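Local coordinates for pyridoxal 5'-phosphate synthase subunit PdxT (Thermus thermophilus, PDB 2YWD), which probably hydrolyses glutamine to glutamate and ammonia, the ammonia being passed to the PdxS subunit for pyridoxal 5'-phosphate synthesis, at residues G61-D64 and E65-R69. Numbering follows the deposited sequence.
Sequences GIED and EVRKR
R67 reaches back along the first turn of helix 62-71 and pairs with two acids, E63 and D64, in a salt-bridge network. Its NH2 gives a nearly straight bond to E63 OE2 at 2.7 Å (N-H...O 179°). OE2 is met on its anti side, and the carboxylate stands almost perpendicular to the guanidinium, with 81° between the planes. R67 NH1 makes the second salt bridge, 3.0 Å from D64 OD2, using the anti lone pair of that oxygen; this bond is more bent. Both oxygens lie at the edge of the guanidinium, in its plane, which should limit its rotation. The R67 chain runs extended to CD and then bends at chi3 (-64°), which brings the edge of the guanidinium to the two carboxylates; E63 O lies over one of its faces. L100 O takes a further bond from NH2, and R58 pairs with the other oxygen of E63. The network thus ties the helix start to helix 50-59 and to the loop at L100. G61 joins the two helices: with positive phi it closes helix 50-59 in a Schellman motif and is the N-cap of the next. Its O receives a weak bond from E65 N. The next backbone bonds are regular, from V66 N to I62 O and from R67 N to E63 O. On the buried side, I62 CG2 touches V66 CG2 at 3.9 Å, and V66 CG2 also sits 3.1 Å from I62 O.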
loop_
_atom_site.group_PDB
_atom_site.type_symbol
_atom_site.label_atom_id
_atom_site.label_comp_id
_atom_site.label_asym_id
_atom_site.label_seq_id
_atom_site.Cartn_x
_atom_site.Cartn_y
_atom_site.Cartn_z
ATOM N N GLY A 61 -9.504 -9.335 13.352
ATOM C CA GLY A 61 -8.275 -9.377 14.128
ATOM C C GLY A 61 -7.000 -9.260 13.302
ATOM O O GLY A 61 -5.895 -9.373 13.835
ATOM N N ILE A 62 -7.144 -9.028 12.003
ATOM C CA ILE A 62 -5.984 -8.910 11.125
ATOM C C ILE A 62 -5.204 -7.623 11.402
ATOM O O ILE A 62 -3.976 -7.630 11.448
ATOM C CB ILE A 62 -6.421 -8.985 9.638
ATOM C CG1 ILE A 62 -6.927 -10.404 9.340
ATOM C CG2 ILE A 62 -5.253 -8.641 8.713
ATOM C CD1 ILE A 62 -7.595 -10.575 7.987
ATOM N N GLU A 63 -5.921 -6.526 11.616
ATOM C CA GLU A 63 -5.291 -5.237 11.902
ATOM C C GLU A 63 -4.322 -5.337 13.086
ATOM O O GLU A 63 -3.148 -4.988 12.980
ATOM C CB GLU A 63 -6.370 -4.195 12.220
ATOM C CG GLU A 63 -5.835 -2.799 12.547
ATOM C CD GLU A 63 -6.872 -1.932 13.245
ATOM O OE1 GLU A 63 -8.032 -1.906 12.787
ATOM O OE2 GLU A 63 -6.524 -1.269 14.245
ATOM N N ASP A 64 -4.822 -5.827 14.213
ATOM C CA ASP A 64 -4.015 -5.951 15.418
ATOM C C ASP A 64 -2.799 -6.869 15.265
ATOM O O ASP A 64 -1.715 -6.549 15.754
ATOM C CB ASP A 64 -4.911 -6.409 16.570
ATOM C CG ASP A 64 -6.030 -5.413 16.851
ATOM O OD1 ASP A 64 -7.116 -5.832 17.304
ATOM O OD2 ASP A 64 -5.817 -4.204 16.617
ATOM N N GLU A 65 -2.970 -7.998 14.579
ATOM C CA GLU A 65 -1.860 -8.927 14.377
ATOM C C GLU A 65 -0.815 -8.293 13.463
ATOM O O GLU A 65 0.388 -8.429 13.687
ATOM C CB GLU A 65 -2.365 -10.237 13.772
ATOM C CG GLU A 65 -1.299 -11.320 13.585
ATOM C CD GLU A 65 -0.579 -11.689 14.876
ATOM O OE1 GLU A 65 -1.187 -11.571 15.962
ATOM O OE2 GLU A 65 0.593 -12.114 14.805
ATOM N N VAL A 66 -1.271 -7.593 12.430
ATOM C CA VAL A 66 -0.340 -6.941 11.525
ATOM C C VAL A 66 0.458 -5.885 12.296
ATOM O O VAL A 66 1.676 -5.777 12.131
ATOM C CB VAL A 66 -1.077 -6.279 10.341
ATOM C CG1 VAL A 66 -0.130 -5.381 9.579
ATOM C CG2 VAL A 66 -1.636 -7.353 9.410
ATOM N N ARG A 67 -0.221 -5.112 13.142
ATOM C CA ARG A 67 0.462 -4.083 13.923
ATOM C C ARG A 67 1.580 -4.718 14.755
ATOM O O ARG A 67 2.697 -4.194 14.833
ATOM C CB ARG A 67 -0.530 -3.357 14.847
ATOM C CG ARG A 67 0.101 -2.218 15.644
ATOM C CD ARG A 67 -0.916 -1.430 16.483
ATOM N NE ARG A 67 -1.905 -0.727 15.664
ATOM C CZ ARG A 67 -3.149 -1.148 15.454
ATOM N NH1 ARG A 67 -3.578 -2.277 16.011
ATOM N NH2 ARG A 67 -3.962 -0.447 14.671
ATOM N N LYS A 68 1.268 -5.854 15.367
ATOM C CA LYS A 68 2.225 -6.581 16.191
ATOM C C LYS A 68 3.404 -7.086 15.353
ATOM O O LYS A 68 4.565 -6.953 15.747
ATOM C CB LYS A 68 1.523 -7.761 16.867
ATOM C CG LYS A 68 2.438 -8.648 17.693
ATOM C CD LYS A 68 1.702 -9.888 18.178
ATOM C CE LYS A 68 2.638 -10.834 18.916
ATOM N NZ LYS A 68 3.796 -11.234 18.066
ATOM N N ARG A 69 3.097 -7.657 14.193
ATOM C CA ARG A 69 4.125 -8.184 13.300
ATOM C C ARG A 69 5.077 -7.099 12.788
ATOM O O ARG A 69 6.291 -7.304 12.746
ATOM C CB ARG A 69 3.467 -8.904 12.113
ATOM C CG ARG A 69 2.751 -10.208 12.479
ATOM C CD ARG A 69 3.744 -11.304 12.853
ATOM N NE ARG A 69 4.646 -11.600 11.744
ATOM C CZ ARG A 69 4.298 -12.281 10.656
ATOM N NH1 ARG A 69 3.063 -12.754 10.530
ATOM N NH2 ARG A 69 5.177 -12.466 9.680
#